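Local coordinates for thin, isoform D (Drosophila melanogaster, PDB 6XG7), which probably acts as a RING-type ubiquitin ligase, this chain being its NHL-repeat beta-propeller, a domain suited to binding other proteins, at residues A[112-117]-A[140-145]; A[191-196]-A[239-244]; A[279-284]-A[299-304]. All coordinates share one frame; numbering follows the deposited sequence.

Interaction 1 (A[112-117]-A[140-145]); sequences YNHRIQ and NYPWGV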
loop_
_atom_site.group_PDB
_atom_site.type_symbol
_atom_site.label_atom_id
_atom_site.label_comp_id
_atom_site.label_asym_id
_atom_site.label_seq_id
_atom_site.Cartn_x
_atom_site.Cartn_y
_atom_site.Cartn_z
ATOM N N TYR A 112 13.291 -0.965 7.923
ATOM C CA TYR A 112 14.516 -1.477 8.547
ATOM C C TYR A 112 14.778 -0.883 9.927
ATOM O O TYR A 112 15.702 -1.334 10.619
ATOM C CB TYR A 112 15.727 -1.272 7.639
ATOM C CG TYR A 112 15.876 -2.241 6.476
ATOM C CD1 TYR A 112 15.468 -3.577 6.542
ATOM C CD2 TYR A 112 16.485 -1.808 5.310
ATOM C CE1 TYR A 112 15.650 -4.447 5.448
ATOM C CE2 TYR A 112 16.670 -2.649 4.237
ATOM C CZ TYR A 112 16.251 -3.956 4.304
ATOM O OH TYR A 112 16.473 -4.745 3.206
ATOM N N ASN A 113 13.977 0.081 10.364
ATOM C CA ASN A 113 13.968 0.486 11.756
ATOM C C ASN A 113 12.858 -0.186 12.554
ATOM O O ASN A 113 12.730 0.074 13.751
ATOM C CB ASN A 113 13.856 2.005 11.867
ATOM C CG ASN A 113 15.109 2.706 11.393
ATOM O OD1 ASN A 113 16.238 2.269 11.677
ATOM N ND2 ASN A 113 14.931 3.799 10.679
ATOM N N HIS A 114 12.048 -1.028 11.915
ATOM C CA HIS A 114 11.033 -1.820 12.606
ATOM C C HIS A 114 10.153 -0.944 13.486
ATOM O O HIS A 114 9.882 -1.246 14.654
ATOM C CB HIS A 114 11.663 -2.975 13.372
ATOM C CG HIS A 114 12.518 -3.826 12.497
ATOM N ND1 HIS A 114 12.016 -4.869 11.748
ATOM C CD2 HIS A 114 13.840 -3.750 12.211
ATOM C CE1 HIS A 114 13.000 -5.411 11.053
ATOM N NE2 HIS A 114 14.116 -4.752 11.319
ATOM N N ARG A 115 9.637 0.128 12.889
ATOM C CA ARG A 115 8.802 1.076 13.609
ATOM C C ARG A 115 7.874 1.770 12.623
ATOM O O ARG A 115 8.080 1.739 11.408
ATOM C CB ARG A 115 9.654 2.113 14.363
ATOM C CG ARG A 115 10.414 3.031 13.427
ATOM C CD ARG A 115 11.361 3.979 14.154
ATOM N NE ARG A 115 12.149 4.785 13.220
ATOM C CZ ARG A 115 13.030 5.714 13.579
ATOM N NH1 ARG A 115 13.203 6.011 14.859
ATOM N NH2 ARG A 115 13.726 6.351 12.644
ATOM N N ILE A 116 6.863 2.424 13.182
ATOM C CA ILE A 116 5.968 3.328 12.470
ATOM C C ILE A 116 6.296 4.751 12.901
ATOM O O ILE A 116 6.544 5.002 14.089
ATOM C CB ILE A 116 4.495 3.017 12.814
ATOM C CG1 ILE A 116 4.135 1.549 12.542
ATOM C CG2 ILE A 116 3.565 3.969 12.054
ATOM C CD1 ILE A 116 4.429 1.070 11.161
ATOM N N GLN A 117 6.248 5.685 11.951
ATOM C CA GLN A 117 6.361 7.104 12.266
ATOM C C GLN A 117 5.122 7.851 11.789
ATOM O O GLN A 117 4.556 7.545 10.737
ATOM C CB GLN A 117 7.626 7.734 11.668
ATOM C CG GLN A 117 8.903 7.156 12.219
ATOM C CD GLN A 117 10.114 7.968 11.832
ATOM O OE1 GLN A 117 10.210 9.152 12.143
ATOM N NE2 GLN A 117 11.035 7.342 11.124
ATOM N N ASN A 140 8.589 -7.188 12.928
ATOM C CA ASN A 140 9.677 -7.705 12.100
ATOM C C ASN A 140 9.328 -7.333 10.666
ATOM O O ASN A 140 8.630 -8.072 9.971
ATOM C CB ASN A 140 9.884 -9.207 12.266
ATOM C CG ASN A 140 10.744 -9.548 13.460
ATOM O OD1 ASN A 140 11.864 -9.067 13.589
ATOM N ND2 ASN A 140 10.230 -10.409 14.328
ATOM N N TYR A 141 9.828 -6.175 10.248
ATOM C CA TYR A 141 9.692 -5.618 8.907
ATOM C C TYR A 141 8.261 -5.157 8.663
ATOM O O TYR A 141 7.519 -5.766 7.880
ATOM C CB TYR A 141 10.148 -6.589 7.810
ATOM C CG TYR A 141 11.528 -7.118 8.071
ATOM C CD1 TYR A 141 12.679 -6.377 7.769
ATOM C CD2 TYR A 141 11.699 -8.360 8.647
ATOM C CE1 TYR A 141 13.951 -6.872 8.038
ATOM C CE2 TYR A 141 12.954 -8.855 8.933
ATOM C CZ TYR A 141 14.070 -8.121 8.624
ATOM O OH TYR A 141 15.294 -8.657 8.921
ATOM N N PRO A 142 7.836 -4.078 9.312
ATOM C CA PRO A 142 6.534 -3.504 8.965
ATOM C C PRO A 142 6.571 -3.024 7.527
ATOM O O PRO A 142 7.543 -2.413 7.082
ATOM C CB PRO A 142 6.390 -2.341 9.946
ATOM C CG PRO A 142 7.791 -1.895 10.199
ATOM C CD PRO A 142 8.626 -3.165 10.162
ATOM N N TRP A 143 5.503 -3.318 6.795
ATOM C CA TRP A 143 5.481 -3.087 5.360
ATOM C C TRP A 143 4.308 -2.173 5.008
ATOM O O TRP A 143 4.432 -0.950 5.089
ATOM C CB TRP A 143 5.489 -4.411 4.590
ATOM C CG TRP A 143 5.999 -4.247 3.176
ATOM C CD1 TRP A 143 5.342 -3.666 2.125
ATOM C CD2 TRP A 143 7.281 -4.632 2.671
ATOM N NE1 TRP A 143 6.130 -3.669 1.008
ATOM C CE2 TRP A 143 7.322 -4.254 1.310
ATOM C CE3 TRP A 143 8.395 -5.252 3.231
ATOM C CZ2 TRP A 143 8.430 -4.480 0.498
ATOM C CZ3 TRP A 143 9.503 -5.487 2.412
ATOM C CH2 TRP A 143 9.501 -5.111 1.064
ATOM N N GLY A 144 3.153 -2.724 4.651
ATOM C CA GLY A 144 2.008 -1.883 4.377
ATOM C C GLY A 144 1.431 -1.273 5.643
ATOM O O GLY A 144 1.480 -1.857 6.734
ATOM N N VAL A 145 0.846 -0.090 5.481
ATOM C CA VAL A 145 0.168 0.613 6.561
ATOM C C VAL A 145 -1.039 1.340 5.980
ATOM O O VAL A 145 -1.006 1.842 4.854
ATOM C CB VAL A 145 1.145 1.550 7.312
ATOM C CG1 VAL A 145 1.679 2.645 6.404
ATOM C CG2 VAL A 145 0.494 2.111 8.558
#

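Interaction 2 (A[191-196]-A[239-244]); sequences YIAVSN and VAVDDQ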
loop_
_atom_site.group_PDB
_atom_site.type_symbol
_atom_site.label_atom_id
_atom_site.label_comp_id
_atom_site.label_asym_id
_atom_site.label_seq_id
_atom_site.Cartn_x
_atom_site.Cartn_y
_atom_site.Cartn_z
ATOM N N TYR A 191 0.819 -5.664 1.791
ATOM C CA TYR A 191 0.043 -4.438 1.781
ATOM C C TYR A 191 -1.363 -4.661 2.316
ATOM O O TYR A 191 -1.827 -5.796 2.492
ATOM C CB TYR A 191 0.037 -3.824 0.374
ATOM C CG TYR A 191 1.381 -3.288 -0.070
ATOM C CD1 TYR A 191 1.772 -1.995 0.248
ATOM C CD2 TYR A 191 2.260 -4.064 -0.828
ATOM C CE1 TYR A 191 2.993 -1.490 -0.167
ATOM C CE2 TYR A 191 3.494 -3.564 -1.245
ATOM C CZ TYR A 191 3.850 -2.273 -0.914
ATOM O OH TYR A 191 5.058 -1.739 -1.317
ATOM N N ILE A 192 -2.033 -3.542 2.600
ATOM C CA ILE A 192 -3.263 -3.560 3.378
ATOM C C ILE A 192 -4.126 -2.358 3.026
ATOM O O ILE A 192 -3.635 -1.272 2.703
ATOM C CB ILE A 192 -2.916 -3.619 4.893
ATOM C CG1 ILE A 192 -4.146 -3.812 5.777
ATOM C CG2 ILE A 192 -2.116 -2.373 5.315
ATOM C CD1 ILE A 192 -3.729 -4.228 7.190
ATOM N N ALA A 193 -5.437 -2.546 3.136
ATOM C CA ALA A 193 -6.415 -1.487 2.939
ATOM C C ALA A 193 -7.589 -1.775 3.861
ATOM O O ALA A 193 -7.847 -2.924 4.209
ATOM C CB ALA A 193 -6.891 -1.418 1.487
ATOM N N VAL A 194 -8.291 -0.732 4.270
ATOM C CA VAL A 194 -9.475 -0.872 5.111
ATOM C C VAL A 194 -10.632 -0.142 4.437
ATOM O O VAL A 194 -10.516 1.040 4.097
ATOM C CB VAL A 194 -9.244 -0.342 6.539
ATOM C CG1 VAL A 194 -10.509 -0.484 7.370
ATOM C CG2 VAL A 194 -8.131 -1.103 7.214
ATOM N N SER A 195 -11.742 -0.849 4.249
ATOM C CA SER A 195 -12.900 -0.322 3.545
ATOM C C SER A 195 -13.794 0.513 4.474
ATOM O O SER A 195 -13.692 0.456 5.703
ATOM C CB SER A 195 -13.725 -1.476 2.980
ATOM O OG SER A 195 -14.298 -2.218 4.036
ATOM N N ASN A 196 -14.714 1.269 3.858
ATOM C CA ASN A 196 -15.748 1.980 4.610
ATOM C C ASN A 196 -16.654 1.027 5.378
ATOM O O ASN A 196 -17.288 1.428 6.366
ATOM C CB ASN A 196 -16.610 2.812 3.653
ATOM C CG ASN A 196 -16.021 4.169 3.381
ATOM O OD1 ASN A 196 -15.419 4.779 4.261
ATOM N ND2 ASN A 196 -16.198 4.659 2.162
ATOM N N VAL A 239 -2.489 -3.229 -2.471
ATOM C CA VAL A 239 -3.940 -3.314 -2.492
ATOM C C VAL A 239 -4.519 -1.958 -2.117
ATOM O O VAL A 239 -3.953 -1.214 -1.311
ATOM C CB VAL A 239 -4.529 -4.412 -1.578
ATOM C CG1 VAL A 239 -4.190 -5.781 -2.078
ATOM C CG2 VAL A 239 -4.094 -4.234 -0.133
ATOM N N ALA A 240 -5.669 -1.642 -2.709
ATOM C CA ALA A 240 -6.383 -0.422 -2.378
ATOM C C ALA A 240 -7.871 -0.695 -2.498
ATOM O O ALA A 240 -8.296 -1.665 -3.133
ATOM C CB ALA A 240 -6.001 0.734 -3.309
ATOM N N VAL A 241 -8.664 0.166 -1.882
ATOM C CA VAL A 241 -10.116 0.062 -1.926
ATOM C C VAL A 241 -10.681 1.459 -2.139
ATOM O O VAL A 241 -10.175 2.429 -1.566
ATOM C CB VAL A 241 -10.644 -0.604 -0.631
ATOM C CG1 VAL A 241 -10.412 0.276 0.600
ATOM C CG2 VAL A 241 -12.101 -0.991 -0.771
ATOM N N ASP A 242 -11.726 1.576 -2.974
ATOM C CA ASP A 242 -12.384 2.861 -3.176
ATOM C C ASP A 242 -13.549 3.012 -2.195
ATOM O O ASP A 242 -13.792 2.162 -1.340
ATOM C CB ASP A 242 -12.758 3.099 -4.639
ATOM C CG ASP A 242 -14.036 2.424 -5.069
ATOM O OD1 ASP A 242 -14.727 1.749 -4.274
ATOM O OD2 ASP A 242 -14.363 2.582 -6.268
ATOM N N ASP A 243 -14.256 4.131 -2.290
ATOM C CA ASP A 243 -15.268 4.447 -1.290
ATOM C C ASP A 243 -16.468 3.517 -1.324
ATOM O O ASP A 243 -17.187 3.432 -0.330
ATOM C CB ASP A 243 -15.730 5.890 -1.452
ATOM C CG ASP A 243 -14.722 6.877 -0.905
ATOM O OD1 ASP A 243 -14.024 6.542 0.079
ATOM O OD2 ASP A 243 -14.615 7.981 -1.462
ATOM N N GLN A 244 -16.699 2.816 -2.424
ATOM C CA GLN A 244 -17.794 1.862 -2.511
ATOM C C GLN A 244 -17.355 0.430 -2.284
ATOM O O GLN A 244 -18.198 -0.471 -2.287
ATOM C CB GLN A 244 -18.485 1.971 -3.862
ATOM C CG GLN A 244 -19.175 3.310 -4.037
ATOM C CD GLN A 244 -19.809 3.444 -5.385
ATOM O OE1 GLN A 244 -19.163 3.862 -6.345
ATOM N NE2 GLN A 244 -21.074 3.071 -5.484
HETATM O O HOH W 1 -4.451 1.096 0.460
HETATM O O HOH W 2 -14.661 1.225 1.078
#

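Interaction 3 (A[279-284]-A[299-304]); sequences EFKGLE and RENHRV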
loop_
_atom_site.group_PDB
_atom_site.type_symbol
_atom_site.label_atom_id
_atom_site.label_comp_id
_atom_site.label_asym_id
_atom_site.label_seq_id
_atom_site.Cartn_x
_atom_site.Cartn_y
_atom_site.Cartn_z
ATOM N N GLU A 279 2.949 -0.682 -19.234
ATOM C CA GLU A 279 3.590 -1.941 -18.909
ATOM C C GLU A 279 4.276 -1.799 -17.555
ATOM O O GLU A 279 4.552 -0.689 -17.092
ATOM C CB GLU A 279 4.613 -2.323 -19.981
ATOM C CG GLU A 279 4.018 -2.409 -21.363
ATOM C CD GLU A 279 5.050 -2.699 -22.445
ATOM O OE1 GLU A 279 4.687 -3.369 -23.432
ATOM O OE2 GLU A 279 6.217 -2.251 -22.326
ATOM N N PHE A 280 4.564 -2.937 -16.933
ATOM C CA PHE A 280 5.111 -2.968 -15.587
ATOM C C PHE A 280 6.215 -4.014 -15.494
ATOM O O PHE A 280 6.183 -5.025 -16.195
ATOM C CB PHE A 280 4.053 -3.395 -14.571
ATOM C CG PHE A 280 2.777 -2.601 -14.625
ATOM C CD1 PHE A 280 2.776 -1.230 -14.440
ATOM C CD2 PHE A 280 1.569 -3.241 -14.802
ATOM C CE1 PHE A 280 1.602 -0.515 -14.449
ATOM C CE2 PHE A 280 0.396 -2.531 -14.819
ATOM C CZ PHE A 280 0.411 -1.165 -14.633
ATOM N N LYS A 281 7.160 -3.804 -14.569
ATOM C CA LYS A 281 8.156 -4.838 -14.288
ATOM C C LYS A 281 8.247 -5.298 -12.841
ATOM O O LYS A 281 8.744 -6.406 -12.598
ATOM C CB LYS A 281 9.556 -4.409 -14.756
ATOM C CG LYS A 281 9.732 -4.545 -16.256
ATOM C CD LYS A 281 11.157 -4.357 -16.704
ATOM C CE LYS A 281 11.276 -4.557 -18.196
ATOM N NZ LYS A 281 12.674 -4.408 -18.659
ATOM N N GLY A 282 7.864 -4.485 -11.879
ATOM C CA GLY A 282 7.896 -4.927 -10.496
ATOM C C GLY A 282 6.970 -4.107 -9.621
ATOM O O GLY A 282 7.401 -3.162 -8.961
ATOM N N LEU A 283 5.689 -4.466 -9.604
ATOM C CA LEU A 283 4.686 -3.651 -8.934
ATOM C C LEU A 283 4.823 -3.698 -7.419
ATOM O O LEU A 283 5.103 -4.750 -6.828
ATOM C CB LEU A 283 3.298 -4.165 -9.289
ATOM C CG LEU A 283 2.866 -3.962 -10.739
ATOM C CD1 LEU A 283 1.493 -4.578 -10.999
ATOM C CD2 LEU A 283 2.883 -2.485 -11.107
ATOM N N GLU A 284 4.568 -2.549 -6.789
ATOM C CA GLU A 284 4.528 -2.422 -5.340
ATOM C C GLU A 284 3.180 -1.833 -4.940
ATOM O O GLU A 284 2.152 -2.490 -5.100
ATOM C CB GLU A 284 5.727 -1.598 -4.870
ATOM C CG GLU A 284 7.051 -2.336 -4.986
ATOM C CD GLU A 284 7.282 -3.343 -3.865
ATOM O OE1 GLU A 284 6.423 -3.511 -2.972
ATOM O OE2 GLU A 284 8.359 -3.977 -3.868
ATOM N N ARG A 299 8.192 -0.496 -9.254
ATOM C CA ARG A 299 9.464 -0.321 -8.553
ATOM C C ARG A 299 10.661 -0.526 -9.478
ATOM O O ARG A 299 11.635 0.217 -9.414
ATOM C CB ARG A 299 9.549 -1.309 -7.385
ATOM C CG ARG A 299 10.804 -1.188 -6.506
ATOM C CD ARG A 299 11.138 -2.511 -5.777
ATOM N NE ARG A 299 11.457 -3.558 -6.754
ATOM C CZ ARG A 299 10.666 -4.584 -7.081
ATOM N NH1 ARG A 299 9.504 -4.782 -6.476
ATOM N NH2 ARG A 299 11.049 -5.433 -8.025
ATOM N N GLU A 300 10.619 -1.560 -10.308
ATOM C CA GLU A 300 11.754 -1.920 -11.153
ATOM C C GLU A 300 12.019 -0.880 -12.244
ATOM O O GLU A 300 13.159 -0.740 -12.708
ATOM C CB GLU A 300 11.458 -3.305 -11.726
ATOM C CG GLU A 300 12.623 -4.174 -12.058
ATOM C CD GLU A 300 13.551 -4.470 -10.882
ATOM O OE1 GLU A 300 14.761 -4.372 -11.105
ATOM O OE2 GLU A 300 13.093 -4.816 -9.764
ATOM N N ASN A 301 10.998 -0.135 -12.662
ATOM C CA ASN A 301 11.155 0.971 -13.596
ATOM C C ASN A 301 11.219 2.326 -12.897
ATOM O O ASN A 301 11.224 3.365 -13.566
ATOM C CB ASN A 301 10.011 0.958 -14.608
ATOM C CG ASN A 301 10.103 -0.202 -15.564
ATOM O OD1 ASN A 301 11.170 -0.467 -16.124
ATOM N ND2 ASN A 301 8.994 -0.918 -15.745
ATOM N N HIS A 302 11.271 2.333 -11.567
ATOM C CA HIS A 302 11.486 3.546 -10.780
ATOM C C HIS A 302 10.454 4.613 -11.101
ATOM O O HIS A 302 10.779 5.798 -11.215
ATOM C CB HIS A 302 12.895 4.094 -10.990
ATOM C CG HIS A 302 13.965 3.101 -10.709
ATOM N ND1 HIS A 302 14.379 2.795 -9.435
ATOM C CD2 HIS A 302 14.709 2.343 -11.546
ATOM C CE1 HIS A 302 15.342 1.891 -9.499
ATOM N NE2 HIS A 302 15.559 1.602 -10.770
ATOM N N ARG A 303 9.194 4.206 -11.250
ATOM C CA ARG A 303 8.192 5.161 -11.696
ATOM C C ARG A 303 6.845 4.861 -11.057
ATOM O O ARG A 303 6.596 3.768 -10.545
ATOM C CB ARG A 303 8.041 5.180 -13.223
ATOM C CG ARG A 303 7.490 3.874 -13.797
ATOM C CD ARG A 303 7.359 3.937 -15.325
ATOM N NE ARG A 303 7.022 2.622 -15.858
ATOM C CZ ARG A 303 6.865 2.364 -17.157
ATOM N NH1 ARG A 303 6.961 3.340 -18.047
ATOM N NH2 ARG A 303 6.606 1.144 -17.575
ATOM N N VAL A 304 5.988 5.875 -11.099
ATOM C CA VAL A 304 4.580 5.778 -10.759
ATOM C C VAL A 304 3.809 6.075 -12.034
ATOM O O VAL A 304 4.111 7.046 -12.732
ATOM C CB VAL A 304 4.200 6.776 -9.650
ATOM C CG1 VAL A 304 2.681 6.813 -9.492
ATOM C CG2 VAL A 304 4.904 6.388 -8.342
HETATM O O HOH W 3 7.451 -6.462 -7.205
#

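Interaction 1 (A[112-117]-A[140-145])
His114 and Tyr141 both place CG anti to the carbonyl carbon and beside their own backbone N (chi1 -54° in His114), and this shared choice lays the two side chains next to one another, pointing the same way. Both residues also have positive phi and psi, a backbone kink that turns each away from an extended path. The imidazole then does two jobs at once. Its ND1 accepts a hydrogen bond from Tyr141 N at 3.0 Å, close to the ring plane and fairly straight (155° at the hydrogen), which leaves NE2 as the likely carrier of the ring proton. The same edge meets the phenol in a T-shaped stack, the planes inclined at 66°, with His114 CE1 standing over one face only 3.4 Å from Tyr141 CD1. The backbone bond and the stack hold neighbouring ring atoms, which probably restrains rotation of the imidazole. In propeller terms this is a joint between blades: 112-117 carries the turn that leads into the third strand of one blade, and 140-145 enters and begins the innermost strand of the next. Tyr112 extends the aromatic cluster, its CD1 lying 3.9 Å from Tyr141 CE1, with the two rings meeting edge to edge. Pro142 packs against the turn, its CD 3.7 Å from His114 CA and its CG 3.8 Å from Arg115 N. Ile116 CD1 slides past Pro142 CB at 4.1 Å, and both side chains also rest on Val155, from the second strand of the following blade.

Interaction 2 (A[191-196]-A[239-244])
Strands 191-194 and 239-241 run side by side in nearly the same direction, their axes 9° apart and 5.6 Å from each other at the closest point, with Ala193 level with Ala240. They are the innermost strands of adjacent propeller blades, and no backbone hydrogen bond passes between them. Side chains largely fill the gap. The small CB of Ala193 sits 4.0 Å from Val241 CG1, and that same methyl group reaches Val194 O at 3.6 Å. Val241 can do this because CG1 lies between its backbone N and carbonyl carbon (chi1 67°), while CG2 turns toward Ser195 CB. In the conformer described, one of two modelled, Val239 directs CG2 at the backbone of Ile192. A water also lies between the strands, 3.0 Å from Val239 O and only weakly placed for Ile192 O. The direct polar bond comes at the turns. Asn196 ND2 donates to Asp243 O at 2.9 Å, nearly straight at the hydrogen (158°), on a lone pair in the carbonyl plane, and a second water joins Asn196 N to Asp242 O. The receiving turn is itself shaped by an Asx turn, Asp242 OD1 accepting from Gln244 N, while Asp242 OD2 bonds to Tyr25 of helix 21-26. Apolar contacts, which carry little directional preference, thus dominate the interior, whereas the Asn196 bond and its neighbouring water probably set how the turns sit at the more exposed end.

Interaction 3 (A[279-284]-A[299-304])
Glu284 OE2 is gripped by three arginines: Arg299 NH1 at 3.0 Å, and Arg49 and Arg237 from nearby loops, while OE1 is hydrogen-bonded to Tyr191 OH. With this much positive charge close by, the buried carboxylate would be expected to stay ionised. Glu284 bends at chi2 (-78°), which lays its CG against Arg299 CB at 3.6 Å and turns the carboxylate almost perpendicular to the guanidinium. The second arm of that guanidinium, Arg299 NH2, makes an in-plane salt bridge to Glu300 OE2 at 2.8 Å, and a water connects NH1 to Leu283 O. Gly282 lies under the group, its carbonyl oxygen facing the guanidinium while accepting from Arg299 N at 2.8 Å. The setting is the last propeller blade, where 283-284 begins the innermost strand and 299-302 is the turn between the second and third strands, closed by a G1 beta bulge at His302 and Arg303 opposite Asp298. Asp298 is the second-shell hub: it accepts from the backbone N of Lys281 and Gly282, from Asn301 ND2, and bridges to Arg303 NE, whose NH2 bonds to Gly276 O. Lys281 crosses Asn301 at about a right angle, and its CB packs 3.7 Å from Glu300 CB.

The three contacts lie 20 to 21 Å apart, centre to centre, around the propeller, yet a polar relay joins them. Trp143 NE1 of interaction 1 is 3.2 Å from Tyr191 OH of interaction 2, and that hydroxyl is 2.8 Å from Glu284 OE1 of interaction 3, both probable hydrogen bonds. Interactions 1 and 2 also pack directly, through Ile192 CG2 on Val145 N at 3.7 Å. A repeated device appears as well: His302 ND1 bonds to Trp47 N, so the histidine-to-backbone bond of interaction 1 recurs between the last blade and the first. A tetraethylene glycol about 3 Å from the Asp243 side chain probably comes from the crystallisation liquor.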